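Seryl-tRNA synthetase, cytoplasmic (Candida albicans, PDB 3QO8) catalyses the two-step attachment of serine to tRNA(Ser), activating the amino acid with ATP to Ser-AMP and then transferring it to the tRNA acceptor end. Local coordinates at residues Asp228-Lys233 with Leu243-Glu248; Ser276-Glu281 with Val295-Lys300. All blocks are in the same frame, centred on the assembly; numbering follows the deposited sequence.

Interaction 1 (Asp228-Lys233 with Leu243-Glu248); sequences DEELYK and LIATSE. With SSA (5'-O-(N-(L-seryl)-sulfamoyl)adenosine), chain B.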
loop_
_atom_site.group_PDB
_atom_site.type_symbol
_atom_site.label_atom_id
_atom_site.label_comp_id
_atom_site.label_asym_id
_atom_site.label_seq_id
_atom_site.Cartn_x
_atom_site.Cartn_y
_atom_site.Cartn_z
ATOM N N ASP A 228 -4.787 14.142 -11.778
ATOM C CA ASP A 228 -4.007 15.370 -11.622
ATOM C C ASP A 228 -3.503 15.642 -10.200
ATOM O O ASP A 228 -2.335 15.955 -10.001
ATOM C CB ASP A 228 -4.801 16.579 -12.130
ATOM C CG ASP A 228 -4.932 16.598 -13.642
ATOM O OD1 ASP A 228 -4.010 16.105 -14.327
ATOM O OD2 ASP A 228 -5.957 17.106 -14.147
ATOM N N GLU A 229 -4.380 15.537 -9.211
ATOM C CA GLU A 229 -3.986 15.920 -7.861
ATOM C C GLU A 229 -4.279 14.865 -6.804
ATOM O O GLU A 229 -4.138 15.129 -5.606
ATOM C CB GLU A 229 -4.645 17.248 -7.468
ATOM C CG GLU A 229 -6.164 17.220 -7.462
ATOM C CD GLU A 229 -6.769 18.591 -7.200
ATOM O OE1 GLU A 229 -6.011 19.586 -7.182
ATOM O OE2 GLU A 229 -8.002 18.672 -7.010
ATOM N N GLU A 230 -4.695 13.678 -7.233
ATOM C CA GLU A 230 -5.046 12.644 -6.262
ATOM C C GLU A 230 -4.122 11.430 -6.305
ATOM O O GLU A 230 -3.643 10.989 -5.259
ATOM C CB GLU A 230 -6.515 12.211 -6.404
ATOM C CG GLU A 230 -7.058 11.426 -5.203
ATOM C CD GLU A 230 -8.442 10.815 -5.453
ATOM O OE1 GLU A 230 -8.693 10.331 -6.586
ATOM O OE2 GLU A 230 -9.279 10.812 -4.517
ATOM N N LEU A 231 -3.859 10.899 -7.501
ATOM C CA LEU A 231 -3.273 9.557 -7.607
ATOM C C LEU A 231 -1.755 9.524 -7.674
ATOM O O LEU A 231 -1.135 10.276 -8.425
ATOM C CB LEU A 231 -3.840 8.809 -8.813
ATOM C CG LEU A 231 -5.349 8.576 -8.801
ATOM C CD1 LEU A 231 -5.765 7.866 -10.077
ATOM C CD2 LEU A 231 -5.752 7.771 -7.571
ATOM N N TYR A 232 -1.161 8.624 -6.897
ATOM C CA TYR A 232 0.263 8.406 -6.970
ATOM C C TYR A 232 0.512 7.473 -8.129
ATOM O O TYR A 232 -0.173 6.456 -8.275
ATOM C CB TYR A 232 0.776 7.707 -5.715
ATOM C CG TYR A 232 0.856 8.564 -4.480
ATOM C CD1 TYR A 232 1.990 9.317 -4.209
ATOM C CD2 TYR A 232 -0.191 8.597 -3.576
ATOM C CE1 TYR A 232 2.078 10.091 -3.074
ATOM C CE2 TYR A 232 -0.119 9.365 -2.430
ATOM C CZ TYR A 232 1.019 10.106 -2.185
ATOM O OH TYR A 232 1.093 10.867 -1.047
ATOM N N LYS A 233 1.512 7.789 -8.934
ATOM C CA LYS A 233 1.929 6.884 -9.994
ATOM C C LYS A 233 3.022 5.930 -9.477
ATOM O O LYS A 233 3.856 6.312 -8.657
ATOM C CB LYS A 233 2.409 7.698 -11.200
ATOM C CG LYS A 233 2.657 6.878 -12.457
ATOM C CD LYS A 233 3.067 7.758 -13.630
ATOM C CE LYS A 233 1.921 8.650 -14.078
ATOM N NZ LYS A 233 2.314 9.547 -15.208
ATOM N N LEU A 243 -1.456 3.790 -7.731
ATOM C CA LEU A 243 -2.007 3.401 -6.440
ATOM C C LEU A 243 -3.454 3.878 -6.344
ATOM O O LEU A 243 -3.785 4.979 -6.804
ATOM C CB LEU A 243 -1.178 4.007 -5.310
ATOM C CG LEU A 243 0.193 3.346 -5.114
ATOM C CD1 LEU A 243 0.968 4.104 -4.041
ATOM C CD2 LEU A 243 0.016 1.885 -4.717
ATOM N N ILE A 244 -4.320 3.066 -5.747
ATOM C CA ILE A 244 -5.735 3.414 -5.657
ATOM C C ILE A 244 -5.999 4.443 -4.563
ATOM O O ILE A 244 -5.299 4.462 -3.555
ATOM C CB ILE A 244 -6.619 2.161 -5.425
ATOM C CG1 ILE A 244 -6.401 1.576 -4.020
ATOM C CG2 ILE A 244 -6.360 1.109 -6.555
ATOM C CD1 ILE A 244 -7.304 0.367 -3.684
ATOM N N ALA A 245 -7.002 5.302 -4.784
ATOM C CA ALA A 245 -7.449 6.277 -3.795
ATOM C C ALA A 245 -8.535 5.687 -2.905
ATOM O O ALA A 245 -8.826 6.210 -1.830
ATOM C CB ALA A 245 -7.980 7.557 -4.510
ATOM N N THR A 246 -9.131 4.585 -3.355
ATOM C CA THR A 246 -10.251 3.968 -2.647
ATOM C C THR A 246 -10.517 2.621 -3.293
ATOM O O THR A 246 -10.331 2.472 -4.501
ATOM C CB THR A 246 -11.553 4.851 -2.732
ATOM O OG1 THR A 246 -12.706 4.040 -2.473
ATOM C CG2 THR A 246 -11.706 5.467 -4.115
ATOM N N SER A 247 -10.943 1.639 -2.501
ATOM C CA SER A 247 -11.253 0.327 -3.066
ATOM C C SER A 247 -12.397 0.382 -4.080
ATOM O O SER A 247 -12.602 -0.560 -4.850
ATOM C CB SER A 247 -11.507 -0.732 -1.979
ATOM O OG SER A 247 -12.625 -0.398 -1.160
ATOM N N GLU A 248 -13.135 1.491 -4.070
ATOM C CA GLU A 248 -14.172 1.742 -5.064
ATOM C C GLU A 248 -13.616 1.525 -6.468
ATOM O O GLU A 248 -14.266 0.942 -7.332
ATOM C CB GLU A 248 -14.697 3.178 -4.940
ATOM C CG GLU A 248 -15.772 3.541 -5.953
ATOM C CD GLU A 248 -15.908 5.053 -6.194
ATOM O OE1 GLU A 248 -15.645 5.868 -5.270
ATOM O OE2 GLU A 248 -16.276 5.419 -7.333
HETATM N N10 SSA B . -15.357 5.447 -2.559
HETATM C CA SSA B . -15.938 6.654 -1.973
HETATM C CB SSA B . -16.796 6.288 -0.763
HETATM O OG SSA B . -15.966 5.845 0.329
HETATM C C9 SSA B . -14.854 7.612 -1.566
HETATM O O9 SSA B . -13.670 7.306 -1.633
HETATM N N8 SSA B . -15.261 8.798 -1.126
HETATM S S1 SSA B . -14.293 9.827 -0.369
HETATM O O1S SSA B . -13.308 10.414 -1.232
HETATM O O2S SSA B . -15.095 10.847 0.219
HETATM O "O5'" SSA B . -13.579 9.103 0.789
HETATM C "C5'" SSA B . -14.312 8.362 1.749
HETATM C "C4'" SSA B . -13.832 8.741 3.154
HETATM O "O4'" SSA B . -12.438 8.486 3.361
HETATM C "C3'" SSA B . -13.990 10.209 3.479
HETATM O "O3'" SSA B . -15.359 10.495 3.802
HETATM C "C2'" SSA B . -13.041 10.346 4.663
HETATM O "O2'" SSA B . -13.660 9.846 5.864
HETATM C "C1'" SSA B . -11.894 9.402 4.302
HETATM N N9 SSA B . -10.787 10.154 3.676
HETATM C C8 SSA B . -10.791 10.743 2.469
HETATM N N7 SSA B . -9.594 11.338 2.276
HETATM C C5 SSA B . -8.847 11.104 3.371
HETATM C C6 SSA B . -7.558 11.446 3.731
HETATM N N6 SSA B . -6.809 12.174 2.876
HETATM N N1 SSA B . -7.076 11.046 4.931
HETATM C C2 SSA B . -7.836 10.327 5.765
HETATM N N3 SSA B . -9.085 9.971 5.437
HETATM C C4 SSA B . -9.608 10.363 4.253
HETATM O O HOH W 1 -3.005 7.075 -5.254
#
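Leu-243, at the end of strand 239-243, meets Tyr-232 through both backbone and side chain. Its amide donates to Tyr-232 O at 3.0 Å, with 159° at the hydrogen, while its CD1 methyl packs on Tyr-232 CB. The return bond of a regular antiparallel pair is replaced by a water, which accepts from Tyr-232 N at 2.9 Å and donates to Leu-243 O at 2.7 Å. The backbones are thus held together just where they begin to part. Ile-244 turns its side chain away, and the next methyl, Ala-245 CB, points toward Leu-231 and Glu-230. Leu-231 CD2 lies 3.8 Å from Ala-245 CB. Glu-230, extended with CG anti to the backbone N (chi1 -164°), lays its carboxylate across the same methyl, Glu-230 CD being 3.4 Å from Ala-245 CB and both oxygens almost as near. Gln-226 hydrogen-bonds its OE1, and OE2 makes a long, weak ion pair with Arg-279. At Thr-246 the chain turns toward helix 248-252, and Thr-246 OG1 caps the turn by accepting from Glu-248 N at 3.0 Å. The same oxygen receives N10, the seryl amino group of SSA, at 3.0 Å, and is also bonded to Lys-300. In one of its two deposited conformers, Glu-248 OE1 accepts a second bond from N10, so this turn can hold the seryl amine, consistent with the L-serine site inferred from relatives. Around this contact, 228-233 begins in the last two residues of helix 224-229 and runs out into strand 233-236, where Lys-233 pairs with an antiparallel strand of the second subunit. Phe-278 of strand 269-278 packs on both Tyr-232 and Leu-243, while Glu-302 of strand 297-307 lies against Thr-246 and Glu-248.

Interaction 2 (Ser276-Glu281 with Val295-Lys300); sequences SCFRRE and VHAFEK. With SSA (5'-O-(N-(L-seryl)-sulfamoyl)adenosine), chain B.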
loop_
_atom_site.group_PDB
_atom_site.type_symbol
_atom_site.label_atom_id
_atom_site.label_comp_id
_atom_site.label_asym_id
_atom_site.label_seq_id
_atom_site.Cartn_x
_atom_site.Cartn_y
_atom_site.Cartn_z
ATOM N N SER A 276 -6.023 -0.482 1.782
ATOM C CA SER A 276 -5.409 0.813 2.032
ATOM C C SER A 276 -5.731 1.732 0.849
ATOM O O SER A 276 -6.081 1.254 -0.241
ATOM C CB SER A 276 -3.903 0.678 2.239
ATOM O OG SER A 276 -3.657 0.098 3.511
ATOM N N CYS A 277 -5.623 3.038 1.087
ATOM C CA CYS A 277 -5.983 4.080 0.128
ATOM C C CYS A 277 -4.898 5.134 0.158
ATOM O O CYS A 277 -4.404 5.487 1.228
ATOM C CB CYS A 277 -7.328 4.719 0.514
ATOM S SG CYS A 277 -8.663 3.497 0.713
ATOM N N PHE A 278 -4.532 5.649 -1.011
ATOM C CA PHE A 278 -3.401 6.575 -1.115
ATOM C C PHE A 278 -3.820 7.819 -1.873
ATOM O O PHE A 278 -4.359 7.722 -2.978
ATOM C CB PHE A 278 -2.221 5.872 -1.811
ATOM C CG PHE A 278 -1.828 4.584 -1.139
ATOM C CD1 PHE A 278 -0.885 4.576 -0.121
ATOM C CD2 PHE A 278 -2.450 3.390 -1.486
ATOM C CE1 PHE A 278 -0.554 3.384 0.529
ATOM C CE2 PHE A 278 -2.125 2.209 -0.844
ATOM C CZ PHE A 278 -1.172 2.206 0.153
ATOM N N ARG A 279 -3.588 8.989 -1.275
ATOM C CA ARG A 279 -4.001 10.232 -1.893
ATOM C C ARG A 279 -2.934 11.306 -1.734
ATOM O O ARG A 279 -2.442 11.537 -0.642
ATOM C CB ARG A 279 -5.320 10.696 -1.281
ATOM C CG ARG A 279 -6.412 9.654 -1.394
ATOM C CD ARG A 279 -7.760 10.203 -0.972
ATOM N NE ARG A 279 -8.772 9.160 -1.055
ATOM C CZ ARG A 279 -10.084 9.381 -1.050
ATOM N NH1 ARG A 279 -10.559 10.632 -0.978
ATOM N NH2 ARG A 279 -10.920 8.347 -1.133
ATOM N N ARG A 280 -2.572 11.942 -2.842
ATOM C CA ARG A 280 -1.581 13.013 -2.821
ATOM C C ARG A 280 -2.072 14.246 -2.066
ATOM O O ARG A 280 -1.265 14.993 -1.522
ATOM C CB ARG A 280 -1.170 13.384 -4.249
ATOM C CG ARG A 280 -0.434 12.244 -4.984
ATOM C CD ARG A 280 0.152 12.722 -6.312
ATOM N NE ARG A 280 0.903 13.958 -6.130
ATOM C CZ ARG A 280 0.683 15.073 -6.825
ATOM N NH1 ARG A 280 -0.254 15.097 -7.767
ATOM N NH2 ARG A 280 1.404 16.159 -6.582
ATOM N N GLU A 281 -3.392 14.442 -2.019
ATOM C CA GLU A 281 -3.971 15.623 -1.381
ATOM C C GLU A 281 -3.210 16.855 -1.847
ATOM O O GLU A 281 -2.847 17.718 -1.046
ATOM C CB GLU A 281 -3.890 15.501 0.138
ATOM C CG GLU A 281 -4.684 14.303 0.695
ATOM C CD GLU A 281 -6.192 14.515 0.590
ATOM O OE1 GLU A 281 -6.935 13.541 0.333
ATOM O OE2 GLU A 281 -6.641 15.663 0.769
ATOM N N VAL A 295 -4.599 12.288 5.827
ATOM C CA VAL A 295 -3.263 11.735 5.599
ATOM C C VAL A 295 -3.124 11.245 4.169
ATOM O O VAL A 295 -4.080 11.300 3.403
ATOM C CB VAL A 295 -2.973 10.578 6.575
ATOM C CG1 VAL A 295 -2.750 11.118 8.000
ATOM C CG2 VAL A 295 -4.125 9.561 6.544
ATOM N N HIS A 296 -1.930 10.774 3.799
ATOM C CA HIS A 296 -1.680 10.319 2.426
ATOM C C HIS A 296 -1.994 8.831 2.233
ATOM O O HIS A 296 -2.130 8.374 1.107
ATOM C CB HIS A 296 -0.222 10.576 2.013
ATOM C CG HIS A 296 0.111 12.031 1.865
ATOM N ND1 HIS A 296 -0.478 12.836 0.911
ATOM C CD2 HIS A 296 0.961 12.825 2.558
ATOM C CE1 HIS A 296 -0.011 14.069 1.030
ATOM N NE2 HIS A 296 0.867 14.086 2.016
ATOM N N ALA A 297 -2.091 8.090 3.334
ATOM C CA ALA A 297 -2.346 6.642 3.302
ATOM C C ALA A 297 -3.267 6.311 4.457
ATOM O O ALA A 297 -3.022 6.741 5.586
ATOM C CB ALA A 297 -1.020 5.845 3.436
ATOM N N PHE A 298 -4.351 5.596 4.184
ATOM C CA PHE A 298 -5.294 5.228 5.238
ATOM C C PHE A 298 -6.043 3.975 4.829
ATOM O O PHE A 298 -6.045 3.613 3.644
ATOM C CB PHE A 298 -6.267 6.395 5.565
ATOM C CG PHE A 298 -7.157 6.805 4.415
ATOM C CD1 PHE A 298 -8.419 6.254 4.262
ATOM C CD2 PHE A 298 -6.728 7.752 3.490
ATOM C CE1 PHE A 298 -9.248 6.645 3.201
ATOM C CE2 PHE A 298 -7.525 8.127 2.424
ATOM C CZ PHE A 298 -8.791 7.585 2.275
ATOM N N GLU A 299 -6.638 3.287 5.801
ATOM C CA GLU A 299 -7.473 2.119 5.495
ATOM C C GLU A 299 -8.954 2.484 5.428
ATOM O O GLU A 299 -9.400 3.410 6.100
ATOM C CB GLU A 299 -7.255 1.003 6.525
ATOM C CG GLU A 299 -5.879 0.292 6.373
ATOM C CD GLU A 299 -4.719 1.212 6.715
ATOM O OE1 GLU A 299 -4.612 1.619 7.889
ATOM O OE2 GLU A 299 -3.915 1.528 5.813
ATOM N N LYS A 300 -9.719 1.747 4.628
ATOM C CA LYS A 300 -11.141 2.043 4.489
ATOM C C LYS A 300 -11.922 0.773 4.185
ATOM O O LYS A 300 -11.558 0.001 3.284
ATOM C CB LYS A 300 -11.379 3.100 3.392
ATOM C CG LYS A 300 -12.877 3.488 3.204
ATOM C CD LYS A 300 -13.062 4.767 2.329
ATOM C CE LYS A 300 -12.366 4.644 0.954
ATOM N NZ LYS A 300 -12.713 3.377 0.243
HETATM N N10 SSA B . -15.357 5.447 -2.559
HETATM C CA SSA B . -15.938 6.654 -1.973
HETATM C CB SSA B . -16.796 6.288 -0.763
HETATM O OG SSA B . -15.966 5.845 0.329
HETATM C C9 SSA B . -14.854 7.612 -1.566
HETATM O O9 SSA B . -13.670 7.306 -1.633
HETATM N N8 SSA B . -15.261 8.798 -1.126
HETATM S S1 SSA B . -14.293 9.827 -0.369
HETATM O O1S SSA B . -13.308 10.414 -1.232
HETATM O O2S SSA B . -15.095 10.847 0.219
HETATM O "O5'" SSA B . -13.579 9.103 0.789
HETATM C "C5'" SSA B . -14.312 8.362 1.749
HETATM C "C4'" SSA B . -13.832 8.741 3.154
HETATM O "O4'" SSA B . -12.438 8.486 3.361
HETATM C "C3'" SSA B . -13.990 10.209 3.479
HETATM O "O3'" SSA B . -15.359 10.495 3.802
HETATM C "C2'" SSA B . -13.041 10.346 4.663
HETATM O "O2'" SSA B . -13.660 9.846 5.864
HETATM C "C1'" SSA B . -11.894 9.402 4.302
HETATM N N9 SSA B . -10.787 10.154 3.676
HETATM C C8 SSA B . -10.791 10.743 2.469
HETATM N N7 SSA B . -9.594 11.338 2.276
HETATM C C5 SSA B . -8.847 11.104 3.371
HETATM C C6 SSA B . -7.558 11.446 3.731
HETATM N N6 SSA B . -6.809 12.174 2.876
HETATM N N1 SSA B . -7.076 11.046 4.931
HETATM C C2 SSA B . -7.836 10.327 5.765
HETATM N N3 SSA B . -9.085 9.971 5.437
HETATM C C4 SSA B . -9.608 10.363 4.253
#
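Phe-298 lays one face of its ring against the adenine of SSA, Phe-298 CE2 coming within 3.4 Å of SSA C5. The opposite face receives Cys-277 in a CH-pi contact, with Cys-277 CB 3.8 Å from the ring centroid and 17° off its normal; the sulfur sits obliquely farther out. A chi1 of 63° sets Phe-298 CG between the backbone N and the carbonyl carbon and turns the ring between Cys-277 and the adenine. Arg-279 passes at the edge of this ring, its chain extended from CG to NE and its guanidinium plane turned 59° from the phenyl. Arg-279 NH1 donates to the sulfamoyl oxygen SSA O1S at 2.8 Å. Arg-279 NH2 reaches the seryl carbonyl SSA O9 at 3.0 Å, so one planar group spans both parts of the linkage, while SSA C8 lies over its face and Ala-245 O holds NE. The outer rim of the adenine is read by the backbone of Val-295: its N gives a nearly straight bond to SSA N1 at 2.9 Å, and its O accepts from N6. Glu-281 OE1 adds a weak bond from N6, its other oxygen being held by Arg-294. His-296 ND1 donates in its own ring plane to Arg-279 O at 2.8 Å, closing the end of the strand pair where Arg-279 N also bonds to His-296 O. On the sheet face that carries Phe-278 and Ala-297, opposite Phe-298, Ser-276 OG donates to Glu-299 OE2 at 2.7 Å, while Asn-188 of the same chain and Gln-208 of the second subunit both hydrogen-bond Glu-299 OE1. The antiparallel strands, their connecting loop, the arginine and the phenylalanine stacked on adenine together form motif 2 of class II aminoacyl-tRNA synthetases.

Overall arrangement
The two interactions follow one another along the chain, 228-233 with 243-248 closing before 276-281 with 295-300 opens, yet their centres lie only 8 Å apart. They are joined by the backbone bond from Arg-280 N to Glu-230 O and by Lys-300 NZ with Thr-246 OG1. Interaction 2 belongs to the antiparallel strands 269-278 and 297-307 of the catalytic sheet, whereas interaction 1 packs a loop and a strand end beside it. Both touch SSA and the second subunit. Interaction 1 grips the seryl amine, interaction 2 the adenine, sulfamoyl and seryl carbonyl; with Glu-302, Glu-366 and Thr-404 they form the adenylate pocket, close to the dimer interface.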